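Afamin (Homo sapiens, PDB 6FAK) carries hydrophobic molecules in body fluids, binding vitamin E and keeping lipidated Wnt proteins soluble and active. Local coordinates at residues 410-415 against 543-548; 424-429 against 529-534; 316-321 against 327-332; 16-21 against 256-261. All blocks are in the same frame, centred on the assembly; numbering follows the deposited sequence.

The segments of contacts 1 and 2 lie in the third albumin repeat and the contacts touch, centres about 10 Å apart: helices 376-417 and 423-440, consecutive in the chain, meet the consecutive helices 542-560 and 521-536, and contact 2 is nested inside the loop that contact 1 closes. Contact 2 is wholly aliphatic and buried, whereas contact 1 adds a partly exposed glutamine to its aliphatic pair. Contact 3, in the second repeat and about 48 Å between centres from contact 1, packs two consecutive helices, one short, round one phenylalanine. Contact 4 alone joins two repeats, the first and second, and mixes isoleucines with a phenylalanine and an arginine shaft at a partly buried seam.

Contact 1. Residues 410-415 against 543-548; sequences YLIRLT and EELQSL
Ile412 reaches helix 542-560 with both of its branches, CD1 coming mainly against Gln546 and CG2 meeting Leu545. The CD1 methyl ends 3.7 Å from OE1 of Gln546, where the isoleucine and glutamine side chains are roughly perpendicular; the same methyl also lies 4.0 Å from the backbone N of Gln546. This is a van der Waals approach of a methyl to an amide oxygen. The other branch, CG2, stands 4.3 Å from CD1 of Leu545, a looser aliphatic contact. Ile412 can serve both because CG2 is anti to its backbone N while CG1 lies beside that nitrogen (chi1 -68°), which spreads the two branches over the facing helix. Gln546 leaves its backbone with CG anti to N and then bends at chi2 (68°), which brings OE1 across the end of Ile412. Both segments lie in the third repeat of the all-helical serum albumin fold, and the contact ties the long helix 376-417 near its C-terminal end to the start of helix 542-560. Farther out, Leu545 also packs on Lys416 of the long helix and on Leu540 in the preceding loop, while Gln546 touches His409. A salt bridge from Arg413 NE to Asp542 OD2 joins the same helices beside this apolar patch. On the side of helix 376-417 turned to helix 521-536, Thr415 is pinned to its own helix: OG1 donates to Leu411 O at 2.8 Å, and the backbone N of Thr415 reaches the same oxygen at 3.1 Å from the opposite face of the carbonyl plane.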
loop_
_atom_site.group_PDB
_atom_site.type_symbol
_atom_site.label_atom_id
_atom_site.label_comp_id
_atom_site.label_asym_id
_atom_site.label_seq_id
_atom_site.Cartn_x
_atom_site.Cartn_y
_atom_site.Cartn_z
ATOM N N TYR A 410 -16.903 10.082 3.742
ATOM C CA TYR A 410 -15.480 9.905 4.071
ATOM C C TYR A 410 -14.596 11.110 3.714
ATOM O O TYR A 410 -13.684 11.476 4.477
ATOM C CB TYR A 410 -14.900 8.612 3.476
ATOM C CG TYR A 410 -15.331 7.377 4.268
ATOM C CD1 TYR A 410 -15.198 7.340 5.657
ATOM C CD2 TYR A 410 -15.836 6.247 3.648
ATOM C CE1 TYR A 410 -15.581 6.233 6.398
ATOM C CE2 TYR A 410 -16.242 5.134 4.397
ATOM C CZ TYR A 410 -16.121 5.155 5.770
ATOM O OH TYR A 410 -16.463 4.086 6.552
ATOM N N LEU A 411 -14.875 11.690 2.565
ATOM C CA LEU A 411 -14.183 12.886 2.117
ATOM C C LEU A 411 -14.430 14.039 3.066
ATOM O O LEU A 411 -13.506 14.764 3.409
ATOM C CB LEU A 411 -14.589 13.224 0.661
ATOM C CG LEU A 411 -14.067 12.245 -0.377
ATOM C CD1 LEU A 411 -14.645 12.674 -1.715
ATOM C CD2 LEU A 411 -12.549 12.223 -0.486
ATOM N N ILE A 412 -15.666 14.233 3.497
ATOM C CA ILE A 412 -15.970 15.269 4.501
ATOM C C ILE A 412 -15.179 15.024 5.826
ATOM O O ILE A 412 -14.466 15.917 6.336
ATOM C CB ILE A 412 -17.515 15.366 4.786
ATOM C CG1 ILE A 412 -18.246 15.922 3.555
ATOM C CG2 ILE A 412 -17.766 16.281 5.992
ATOM C CD1 ILE A 412 -19.771 15.842 3.593
ATOM N N ARG A 413 -15.272 13.811 6.339
ATOM C CA ARG A 413 -14.639 13.439 7.619
ATOM C C ARG A 413 -13.131 13.553 7.547
ATOM O O ARG A 413 -12.540 14.153 8.434
ATOM C CB ARG A 413 -15.035 12.022 8.055
ATOM C CG ARG A 413 -16.354 12.011 8.838
ATOM C CD ARG A 413 -16.168 12.421 10.326
ATOM N NE ARG A 413 -16.467 13.845 10.558
ATOM C CZ ARG A 413 -15.929 14.620 11.506
ATOM N NH1 ARG A 413 -15.045 14.123 12.377
ATOM N NH2 ARG A 413 -16.279 15.885 11.592
ATOM N N LEU A 414 -12.531 12.991 6.504
ATOM C CA LEU A 414 -11.106 13.023 6.344
ATOM C C LEU A 414 -10.582 14.467 6.236
ATOM O O LEU A 414 -9.528 14.800 6.785
ATOM C CB LEU A 414 -10.638 12.225 5.121
ATOM C CG LEU A 414 -10.597 10.690 5.171
ATOM C CD1 LEU A 414 -10.563 10.125 3.727
ATOM C CD2 LEU A 414 -9.348 10.260 5.924
ATOM N N THR A 415 -11.272 15.286 5.442
ATOM C CA THR A 415 -10.863 16.693 5.244
ATOM C C THR A 415 -10.982 17.494 6.560
ATOM O O THR A 415 -10.110 18.285 6.875
ATOM C CB THR A 415 -11.634 17.346 4.080
ATOM O OG1 THR A 415 -11.459 16.557 2.891
ATOM C CG2 THR A 415 -11.123 18.686 3.794
ATOM N N GLU A 543 -23.282 17.744 8.423
ATOM C CA GLU A 543 -24.632 17.768 7.836
ATOM C C GLU A 543 -24.855 18.989 6.929
ATOM O O GLU A 543 -25.343 18.836 5.826
ATOM C CB GLU A 543 -25.700 17.693 8.940
ATOM C CG GLU A 543 -27.136 17.781 8.424
ATOM C CD GLU A 543 -28.180 17.625 9.527
ATOM O OE1 GLU A 543 -28.140 16.600 10.240
ATOM O OE2 GLU A 543 -29.046 18.517 9.668
ATOM N N GLU A 544 -24.496 20.195 7.394
ATOM C CA GLU A 544 -24.544 21.384 6.556
ATOM C C GLU A 544 -23.710 21.268 5.277
ATOM O O GLU A 544 -24.135 21.739 4.217
ATOM C CB GLU A 544 -24.114 22.626 7.349
ATOM C CG GLU A 544 -25.104 23.042 8.440
ATOM C CD GLU A 544 -24.547 24.003 9.490
ATOM O OE1 GLU A 544 -23.326 24.099 9.716
ATOM O OE2 GLU A 544 -25.379 24.641 10.158
ATOM N N LEU A 545 -22.505 20.682 5.390
ATOM C CA LEU A 545 -21.655 20.474 4.221
ATOM C C LEU A 545 -22.276 19.468 3.246
ATOM O O LEU A 545 -22.253 19.688 2.062
ATOM C CB LEU A 545 -20.240 20.005 4.626
ATOM C CG LEU A 545 -19.449 21.103 5.335
ATOM C CD1 LEU A 545 -18.293 20.506 6.120
ATOM C CD2 LEU A 545 -18.933 22.134 4.380
ATOM N N GLN A 546 -22.810 18.379 3.758
ATOM C CA GLN A 546 -23.492 17.374 2.943
ATOM C C GLN A 546 -24.710 18.025 2.222
ATOM O O GLN A 546 -24.938 17.810 1.011
ATOM C CB GLN A 546 -23.932 16.228 3.829
ATOM C CG GLN A 546 -24.722 15.125 3.153
ATOM C CD GLN A 546 -23.893 14.308 2.160
ATOM O OE1 GLN A 546 -22.723 13.949 2.423
ATOM N NE2 GLN A 546 -24.515 13.950 1.039
ATOM N N SER A 547 -25.454 18.853 2.948
ATOM C CA SER A 547 -26.597 19.532 2.351
ATOM C C SER A 547 -26.199 20.473 1.216
ATOM O O SER A 547 -26.798 20.437 0.138
ATOM C CB SER A 547 -27.378 20.279 3.412
ATOM O OG SER A 547 -27.988 19.379 4.348
ATOM N N LEU A 548 -25.179 21.287 1.443
ATOM C CA LEU A 548 -24.698 22.182 0.437
ATOM C C LEU A 548 -24.175 21.458 -0.793
ATOM O O LEU A 548 -24.403 21.869 -1.931
ATOM C CB LEU A 548 -23.648 23.111 1.021
ATOM C CG LEU A 548 -23.054 24.211 0.143
ATOM C CD1 LEU A 548 -24.151 25.132 -0.380
ATOM C CD2 LEU A 548 -22.041 24.980 0.979
#

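Contact 2. Residues 424-429 against 529-534; sequences EELVSL and FLVNLV
Val531 sends both methyls to helix 423-440: CG1 stands anti to the backbone N (chi1 169°) and CG2 beside it, a fork that directs CG1 to Leu426 and CG2 to a methyl of Val427. Leu426 carries its CG anti to the carbonyl carbon (chi1 -75°), which, with chi2 at 157°, brings CD1 to CG1 of Val531. The two helices, 423-440 and 521-536, pack here inside the third albumin repeat, part of the all-helical serum albumin fold, although a hundred residues of chain separate the segments. CG1 of Val531 lies 3.8 Å from CD1 of Leu426 and 4.0 Å from CB of the same leucine, touching both the root and one end of that side chain. All three touching residues are buried, and the contact is purely aliphatic. Thr415 of helix 376-417 also packs against Leu426 and Val531, making this a three-helix junction. Charged groups flank the apolar patch: Glu424 forms salt bridges through OE1 with Arg528 and through OE2 with Arg524, both on helix 521-536, and Ser428 OG is hydrogen-bonded to Arg524. These polar links join the same two helices as the methyl groups. Asn532 adds another, its OD1 bonded to the hydroxyl of Thr423. The second prong of the valine closes the contact methyl to methyl, with CG2 of Val531 4.1 Å from CG2 of Val427.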
loop_
_atom_site.group_PDB
_atom_site.type_symbol
_atom_site.label_atom_id
_atom_site.label_comp_id
_atom_site.label_asym_id
_atom_site.label_seq_id
_atom_site.Cartn_x
_atom_site.Cartn_y
_atom_site.Cartn_z
ATOM N N GLU A 424 -5.562 16.583 -3.624
ATOM C CA GLU A 424 -5.327 15.355 -4.413
ATOM C C GLU A 424 -5.134 14.155 -3.499
ATOM O O GLU A 424 -5.664 13.074 -3.761
ATOM C CB GLU A 424 -4.096 15.451 -5.350
ATOM C CG GLU A 424 -4.312 16.270 -6.611
ATOM C CD GLU A 424 -5.546 15.830 -7.374
ATOM O OE1 GLU A 424 -6.528 16.595 -7.386
ATOM O OE2 GLU A 424 -5.571 14.690 -7.874
ATOM N N GLU A 425 -4.418 14.356 -2.398
ATOM C CA GLU A 425 -4.183 13.272 -1.447
ATOM C C GLU A 425 -5.483 12.838 -0.748
ATOM O O GLU A 425 -5.717 11.643 -0.585
ATOM C CB GLU A 425 -3.111 13.654 -0.393
ATOM C CG GLU A 425 -2.917 12.536 0.628
ATOM C CD GLU A 425 -1.603 12.571 1.384
ATOM O OE1 GLU A 425 -0.876 13.606 1.395
ATOM O OE2 GLU A 425 -1.321 11.511 1.988
ATOM N N LEU A 426 -6.294 13.803 -0.324
ATOM C CA LEU A 426 -7.511 13.535 0.408
ATOM C C LEU A 426 -8.469 12.761 -0.490
ATOM O O LEU A 426 -9.110 11.855 -0.041
ATOM C CB LEU A 426 -8.171 14.847 0.952
ATOM C CG LEU A 426 -7.434 15.437 2.164
ATOM C CD1 LEU A 426 -7.667 16.944 2.371
ATOM C CD2 LEU A 426 -7.767 14.627 3.421
ATOM N N VAL A 427 -8.543 13.163 -1.745
ATOM C CA VAL A 427 -9.321 12.468 -2.742
ATOM C C VAL A 427 -8.865 11.016 -2.913
ATOM O O VAL A 427 -9.695 10.126 -2.860
ATOM C CB VAL A 427 -9.320 13.245 -4.086
ATOM C CG1 VAL A 427 -9.890 12.363 -5.230
ATOM C CG2 VAL A 427 -10.188 14.484 -3.954
ATOM N N SER A 428 -7.565 10.775 -3.081
ATOM C CA SER A 428 -6.991 9.410 -3.114
ATOM C C SER A 428 -7.339 8.577 -1.893
ATOM O O SER A 428 -7.720 7.431 -2.027
ATOM C CB SER A 428 -5.478 9.419 -3.312
ATOM O OG SER A 428 -5.340 9.876 -4.612
ATOM N N LEU A 429 -7.187 9.148 -0.711
ATOM C CA LEU A 429 -7.494 8.449 0.539
ATOM C C LEU A 429 -8.969 8.071 0.678
ATOM O O LEU A 429 -9.314 6.987 1.168
ATOM C CB LEU A 429 -7.054 9.320 1.737
ATOM C CG LEU A 429 -5.563 9.492 1.897
ATOM C CD1 LEU A 429 -5.233 10.521 2.997
ATOM C CD2 LEU A 429 -4.903 8.187 2.255
ATOM N N PHE A 529 -13.919 18.947 -5.795
ATOM C CA PHE A 529 -14.876 20.010 -5.412
ATOM C C PHE A 529 -15.309 19.899 -3.950
ATOM O O PHE A 529 -15.268 20.894 -3.182
ATOM C CB PHE A 529 -16.085 20.023 -6.393
ATOM C CG PHE A 529 -17.171 20.970 -6.000
ATOM C CD1 PHE A 529 -18.193 20.567 -5.138
ATOM C CD2 PHE A 529 -17.185 22.252 -6.495
ATOM C CE1 PHE A 529 -19.188 21.445 -4.731
ATOM C CE2 PHE A 529 -18.174 23.160 -6.082
ATOM C CZ PHE A 529 -19.184 22.741 -5.187
ATOM N N LEU A 530 -15.720 18.691 -3.563
ATOM C CA LEU A 530 -16.189 18.461 -2.197
ATOM C C LEU A 530 -15.111 18.735 -1.150
ATOM O O LEU A 530 -15.387 19.396 -0.138
ATOM C CB LEU A 530 -16.747 17.081 -2.022
ATOM C CG LEU A 530 -17.259 16.766 -0.620
ATOM C CD1 LEU A 530 -18.302 17.709 -0.041
ATOM C CD2 LEU A 530 -17.849 15.377 -0.655
ATOM N N VAL A 531 -13.892 18.254 -1.421
ATOM C CA VAL A 531 -12.796 18.458 -0.532
ATOM C C VAL A 531 -12.486 19.948 -0.394
ATOM O O VAL A 531 -12.370 20.444 0.739
ATOM C CB VAL A 531 -11.566 17.605 -0.907
ATOM C CG1 VAL A 531 -10.313 18.004 -0.133
ATOM C CG2 VAL A 531 -11.881 16.144 -0.650
ATOM N N ASN A 532 -12.339 20.638 -1.508
ATOM C CA ASN A 532 -12.107 22.103 -1.480
ATOM C C ASN A 532 -13.223 22.870 -0.748
ATOM O O ASN A 532 -12.966 23.786 0.040
ATOM C CB ASN A 532 -11.852 22.663 -2.889
ATOM C CG ASN A 532 -10.547 22.168 -3.480
ATOM O OD1 ASN A 532 -9.551 22.029 -2.754
ATOM N ND2 ASN A 532 -10.524 21.926 -4.782
ATOM N N LEU A 533 -14.462 22.445 -0.952
ATOM C CA LEU A 533 -15.596 23.029 -0.244
ATOM C C LEU A 533 -15.500 22.885 1.281
ATOM O O LEU A 533 -15.794 23.874 2.041
ATOM C CB LEU A 533 -16.905 22.417 -0.738
ATOM C CG LEU A 533 -18.167 23.092 -0.239
ATOM C CD1 LEU A 533 -18.295 24.518 -0.774
ATOM C CD2 LEU A 533 -19.353 22.218 -0.639
ATOM N N VAL A 534 -15.083 21.689 1.719
ATOM C CA VAL A 534 -14.948 21.376 3.126
ATOM C C VAL A 534 -13.811 22.213 3.721
ATOM O O VAL A 534 -13.951 22.693 4.837
ATOM C CB VAL A 534 -14.747 19.871 3.442
ATOM C CG1 VAL A 534 -14.554 19.659 4.908
ATOM C CG2 VAL A 534 -15.984 19.054 3.061
#

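Contact 3. Residues 316-321 against 327-332; sequences ENVCQE and DTFFAK
Phe329 puts its ring against the short helix 318-324, touching Val318 with its far end and Glu321 with its flank. The two segments lie on consecutive helices, 318-324 and 326-339, in the second repeat of the serum albumin fold. The ring is swung across by a chi1 of 171°, with CG anti to the backbone N. Val318 meets it with the methyl that is likewise anti to its own N: CG1 lies 3.8 Å from CZ of Phe329, and the two side chains meet at a steep angle, near 90°. Glu321 contributes the root of its chain, CB standing 3.8 Å from CD1 of Phe329, and the chain runs on extended past CG. Tyr356 and Leu360 of helix 346-363 also pack on both Val318 and Phe329, and the adjoining Cys319 is tied by a disulfide to Cys364. Were Phe329 replaced by an alanine, the CG1 methyl of Val318 and CB of Glu321 would probably lose their common partner and a gap would open between the helices. Within helix 326-339, CD2 of Phe329 sits over the centre of the Phe330 ring, 3.8 Å above its plane.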
loop_
_atom_site.group_PDB
_atom_site.type_symbol
_atom_site.label_atom_id
_atom_site.label_comp_id
_atom_site.label_asym_id
_atom_site.label_seq_id
_atom_site.Cartn_x
_atom_site.Cartn_y
_atom_site.Cartn_z
ATOM N N GLU A 316 -1.508 -23.576 34.225
ATOM C CA GLU A 316 -0.840 -22.854 35.289
ATOM C C GLU A 316 0.625 -22.555 34.967
ATOM O O GLU A 316 1.378 -22.180 35.846
ATOM C CB GLU A 316 -0.925 -23.643 36.617
ATOM C CG GLU A 316 -2.127 -23.271 37.456
ATOM C CD GLU A 316 -1.927 -23.673 38.915
ATOM O OE1 GLU A 316 -2.355 -22.917 39.810
ATOM O OE2 GLU A 316 -1.320 -24.733 39.164
ATOM N N ASN A 317 1.068 -22.751 33.742
ATOM C CA ASN A 317 2.445 -22.419 33.396
ATOM C C ASN A 317 2.582 -21.120 32.610
ATOM O O ASN A 317 3.665 -20.817 32.131
ATOM C CB ASN A 317 3.062 -23.567 32.622
ATOM C CG ASN A 317 3.191 -24.813 33.459
ATOM O OD1 ASN A 317 3.241 -24.750 34.691
ATOM N ND2 ASN A 317 3.264 -25.956 32.797
ATOM N N VAL A 318 1.518 -20.339 32.490
ATOM C CA VAL A 318 1.524 -19.182 31.574
ATOM C C VAL A 318 2.562 -18.137 31.971
ATOM O O VAL A 318 3.394 -17.736 31.143
ATOM C CB VAL A 318 0.136 -18.548 31.465
ATOM C CG1 VAL A 318 0.181 -17.275 30.636
ATOM C CG2 VAL A 318 -0.858 -19.518 30.791
ATOM N N CYS A 319 2.530 -17.694 33.233
ATOM C CA CYS A 319 3.425 -16.614 33.640
ATOM C C CYS A 319 4.888 -17.078 33.565
ATOM O O CYS A 319 5.746 -16.294 33.176
ATOM C CB CYS A 319 3.112 -16.106 35.034
ATOM S SG CYS A 319 1.503 -15.305 35.188
ATOM N N GLN A 320 5.139 -18.349 33.885
ATOM C CA GLN A 320 6.510 -18.916 33.787
ATOM C C GLN A 320 6.983 -18.977 32.352
ATOM O O GLN A 320 8.113 -18.631 32.091
ATOM C CB GLN A 320 6.631 -20.330 34.382
ATOM C CG GLN A 320 6.129 -20.416 35.789
ATOM C CD GLN A 320 4.703 -20.903 35.884
ATOM O OE1 GLN A 320 3.756 -20.183 35.542
ATOM N NE2 GLN A 320 4.535 -22.132 36.393
ATOM N N GLU A 321 6.128 -19.440 31.442
ATOM C CA GLU A 321 6.508 -19.528 30.024
ATOM C C GLU A 321 6.743 -18.145 29.447
ATOM O O GLU A 321 7.751 -17.871 28.759
ATOM C CB GLU A 321 5.469 -20.321 29.245
ATOM C CG GLU A 321 5.588 -21.823 29.483
ATOM C CD GLU A 321 4.416 -22.617 28.875
ATOM O OE1 GLU A 321 3.471 -21.977 28.346
ATOM O OE2 GLU A 321 4.424 -23.881 28.924
ATOM N N ASP A 327 9.281 -12.851 24.038
ATOM C CA ASP A 327 9.121 -12.712 22.584
ATOM C C ASP A 327 8.633 -13.996 21.980
ATOM O O ASP A 327 7.682 -13.991 21.219
ATOM C CB ASP A 327 10.408 -12.255 21.882
ATOM C CG ASP A 327 10.822 -10.816 22.274
ATOM O OD1 ASP A 327 9.963 -9.911 22.274
ATOM O OD2 ASP A 327 12.002 -10.601 22.638
ATOM N N THR A 328 9.274 -15.111 22.313
ATOM C CA THR A 328 8.880 -16.373 21.736
ATOM C C THR A 328 7.506 -16.834 22.245
ATOM O O THR A 328 6.727 -17.416 21.497
ATOM C CB THR A 328 9.968 -17.446 21.923
ATOM O OG1 THR A 328 11.213 -16.968 21.373
ATOM C CG2 THR A 328 9.612 -18.713 21.196
ATOM N N PHE A 329 7.228 -16.587 23.512
ATOM C CA PHE A 329 5.943 -16.938 24.095
ATOM C C PHE A 329 4.785 -16.217 23.319
ATOM O O PHE A 329 3.782 -16.818 22.974
ATOM C CB PHE A 329 5.928 -16.488 25.569
ATOM C CG PHE A 329 4.584 -16.594 26.219
ATOM C CD1 PHE A 329 4.139 -17.807 26.684
ATOM C CD2 PHE A 329 3.784 -15.497 26.352
ATOM C CE1 PHE A 329 2.871 -17.937 27.230
ATOM C CE2 PHE A 329 2.507 -15.611 26.903
ATOM C CZ PHE A 329 2.070 -16.837 27.334
ATOM N N PHE A 330 4.923 -14.899 23.133
ATOM C CA PHE A 330 3.924 -14.144 22.321
ATOM C C PHE A 330 3.882 -14.509 20.818
ATOM O O PHE A 330 2.808 -14.457 20.191
ATOM C CB PHE A 330 4.022 -12.616 22.572
ATOM C CG PHE A 330 3.626 -12.214 23.977
ATOM C CD1 PHE A 330 2.341 -12.419 24.430
ATOM C CD2 PHE A 330 4.551 -11.639 24.852
ATOM C CE1 PHE A 330 1.990 -12.095 25.745
ATOM C CE2 PHE A 330 4.219 -11.307 26.138
ATOM C CZ PHE A 330 2.936 -11.554 26.602
ATOM N N ALA A 331 5.023 -14.839 20.244
ATOM C CA ALA A 331 5.034 -15.416 18.882
ATOM C C ALA A 331 4.219 -16.706 18.780
ATOM O O ALA A 331 3.445 -16.886 17.835
ATOM C CB ALA A 331 6.472 -15.658 18.394
ATOM N N LYS A 332 4.396 -17.607 19.762
ATOM C CA LYS A 332 3.620 -18.826 19.808
ATOM C C LYS A 332 2.112 -18.561 20.008
ATOM O O LYS A 332 1.268 -19.218 19.387
ATOM C CB LYS A 332 4.114 -19.775 20.894
ATOM C CG LYS A 332 3.624 -21.193 20.640
ATOM C CD LYS A 332 4.307 -22.221 21.502
ATOM C CE LYS A 332 4.132 -23.646 20.919
ATOM N NZ LYS A 332 2.838 -23.918 20.222
#

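Contact 4. Residues 16-21 against 256-261; sequences KFIEDN and CIRDTS
The Phe17 ring meets Ile257 obliquely, its CD2 4.2 Å from the CG2 methyl of Ile257, while one ring face is occupied by the side-chain amide of Asn21. ND2 of Asn21 hangs over the ring centre, 3.2 Å above the plane, and donates to the backbone O of Phe17 at 2.7 Å. That oxygen takes the backbone N of Asn21 from the opposite face of its plane, so two bonds from one residue hold the end of the helix. The guanidinium of Arg258 is likewise met obliquely, by Ile18. CD1 of Ile18 rests 3.8 Å from CG of Arg258 and 4.0 Å from its NE, the one side chain lying crosswise to the other; the arginine shaft is extended from CG to NE, which carries it across the direction of helix 13-20, over the end of Ile18. The side chains of Ile18 and Ile257 lie side by side and point opposite ways, with CG1 of Ile18 4.0 Å from CG2 of Ile257. Helices 13-20 and 253-268 run nearly antiparallel, their short segments inclined at 153° with the axes 11.0 Å apart, and they join the first and second albumin repeats of the serum albumin fold. Segment 256-261 lies within the region that forms the pocket for hydrophobic ligands. Ile25 of helix 22-33 touches both isoleucines, and Leu158 of helix 154-171 packs on Phe17. Polar links between the same helices flank the apolar strip: Arg258 NH2 is hydrogen-bonded to Gln15 OE1, and the hydroxyls of Ser261 and Thr14 are hydrogen-bonded to each other.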
loop_
_atom_site.group_PDB
_atom_site.type_symbol
_atom_site.label_atom_id
_atom_site.label_comp_id
_atom_site.label_asym_id
_atom_site.label_seq_id
_atom_site.Cartn_x
_atom_site.Cartn_y
_atom_site.Cartn_z
ATOM N N LYS A 16 20.634 -16.396 -12.635
ATOM C CA LYS A 16 20.393 -16.356 -14.064
ATOM C C LYS A 16 19.294 -15.384 -14.379
ATOM O O LYS A 16 19.448 -14.596 -15.281
ATOM C CB LYS A 16 20.066 -17.739 -14.657
ATOM C CG LYS A 16 21.235 -18.369 -15.401
ATOM C CD LYS A 16 22.396 -18.771 -14.484
ATOM C CE LYS A 16 23.550 -17.774 -14.471
ATOM N NZ LYS A 16 24.169 -17.570 -15.816
ATOM N N PHE A 17 18.170 -15.470 -13.671
ATOM C CA PHE A 17 17.087 -14.502 -13.859
ATOM C C PHE A 17 17.601 -13.039 -13.756
ATOM O O PHE A 17 17.253 -12.199 -14.589
ATOM C CB PHE A 17 15.954 -14.744 -12.868
ATOM C CG PHE A 17 14.812 -13.768 -13.000
ATOM C CD1 PHE A 17 13.757 -14.031 -13.865
ATOM C CD2 PHE A 17 14.798 -12.577 -12.277
ATOM C CE1 PHE A 17 12.708 -13.132 -14.000
ATOM C CE2 PHE A 17 13.749 -11.674 -12.415
ATOM C CZ PHE A 17 12.705 -11.950 -13.281
ATOM N N ILE A 18 18.416 -12.753 -12.746
ATOM C CA ILE A 18 18.944 -11.388 -12.516
ATOM C C ILE A 18 19.884 -10.931 -13.624
ATOM O O ILE A 18 19.749 -9.794 -14.126
ATOM C CB ILE A 18 19.655 -11.268 -11.156
ATOM C CG1 ILE A 18 18.615 -11.329 -10.034
ATOM C CG2 ILE A 18 20.424 -9.951 -11.038
ATOM C CD1 ILE A 18 19.213 -11.666 -8.689
ATOM N N GLU A 19 20.829 -11.800 -13.990
ATOM C CA GLU A 19 21.758 -11.533 -15.110
ATOM C C GLU A 19 20.994 -11.262 -16.401
ATOM O O GLU A 19 21.263 -10.285 -17.094
ATOM C CB GLU A 19 22.689 -12.725 -15.340
ATOM C CG GLU A 19 23.825 -12.882 -14.339
ATOM C CD GLU A 19 24.706 -14.088 -14.641
ATOM O OE1 GLU A 19 24.338 -14.918 -15.512
ATOM O OE2 GLU A 19 25.783 -14.204 -14.014
ATOM N N ASP A 20 20.044 -12.147 -16.710
ATOM C CA ASP A 20 19.156 -11.995 -17.859
ATOM C C ASP A 20 18.353 -10.708 -17.878
ATOM O O ASP A 20 18.220 -10.115 -18.939
ATOM C CB ASP A 20 18.165 -13.164 -17.941
ATOM C CG ASP A 20 18.771 -14.420 -18.570
ATOM O OD1 ASP A 20 19.993 -14.420 -18.864
ATOM O OD2 ASP A 20 18.006 -15.399 -18.769
ATOM N N ASN A 21 17.818 -10.284 -16.719
ATOM C CA ASN A 21 16.930 -9.100 -16.632
ATOM C C ASN A 21 17.617 -7.814 -16.101
ATOM O O ASN A 21 16.956 -6.887 -15.680
ATOM C CB ASN A 21 15.692 -9.457 -15.792
ATOM C CG ASN A 21 14.834 -10.527 -16.455
ATOM O OD1 ASN A 21 14.106 -10.251 -17.417
ATOM N ND2 ASN A 21 14.923 -11.759 -15.952
ATOM N N CYS A 256 16.242 -7.741 -3.043
ATOM C CA CYS A 256 14.818 -8.010 -2.972
ATOM C C CYS A 256 14.448 -9.256 -3.772
ATOM O O CYS A 256 13.754 -10.147 -3.253
ATOM C CB CYS A 256 14.020 -6.778 -3.434
ATOM S SG CYS A 256 12.219 -6.849 -3.304
ATOM N N ILE A 257 14.892 -9.295 -5.033
ATOM C CA ILE A 257 14.636 -10.444 -5.917
ATOM C C ILE A 257 15.216 -11.726 -5.312
ATOM O O ILE A 257 14.492 -12.705 -5.198
ATOM C CB ILE A 257 15.115 -10.194 -7.394
ATOM C CG1 ILE A 257 14.217 -9.181 -8.080
ATOM C CG2 ILE A 257 15.090 -11.474 -8.212
ATOM C CD1 ILE A 257 14.842 -8.461 -9.258
ATOM N N ARG A 258 16.479 -11.674 -4.893
ATOM C CA ARG A 258 17.155 -12.804 -4.220
ATOM C C ARG A 258 16.444 -13.281 -2.975
ATOM O O ARG A 258 16.277 -14.470 -2.794
ATOM C CB ARG A 258 18.595 -12.445 -3.796
ATOM C CG ARG A 258 19.569 -12.371 -4.966
ATOM C CD ARG A 258 21.012 -12.122 -4.528
ATOM N NE ARG A 258 21.888 -11.953 -5.695
ATOM C CZ ARG A 258 23.041 -11.272 -5.746
ATOM N NH1 ARG A 258 23.518 -10.640 -4.674
ATOM N NH2 ARG A 258 23.710 -11.210 -6.878
ATOM N N ASP A 259 16.086 -12.370 -2.083
ATOM C CA ASP A 259 15.376 -12.757 -0.854
ATOM C C ASP A 259 13.964 -13.248 -1.126
ATOM O O ASP A 259 13.502 -14.130 -0.413
ATOM C CB ASP A 259 15.348 -11.637 0.211
ATOM C CG ASP A 259 16.719 -11.282 0.730
ATOM O OD1 ASP A 259 17.634 -12.066 0.486
ATOM O OD2 ASP A 259 16.894 -10.221 1.383
ATOM N N THR A 260 13.254 -12.670 -2.104
ATOM C CA THR A 260 11.938 -13.166 -2.475
ATOM C C THR A 260 12.059 -14.629 -2.992
ATOM O O THR A 260 11.330 -15.503 -2.550
ATOM C CB THR A 260 11.291 -12.262 -3.541
ATOM O OG1 THR A 260 11.088 -10.944 -2.999
ATOM C CG2 THR A 260 9.929 -12.816 -4.024
ATOM N N SER A 261 13.028 -14.880 -3.863
ATOM C CA SER A 261 13.267 -16.225 -4.362
ATOM C C SER A 261 13.603 -17.216 -3.219
ATOM O O SER A 261 13.089 -18.337 -3.173
ATOM C CB SER A 261 14.360 -16.210 -5.430
ATOM O OG SER A 261 14.754 -17.522 -5.719
#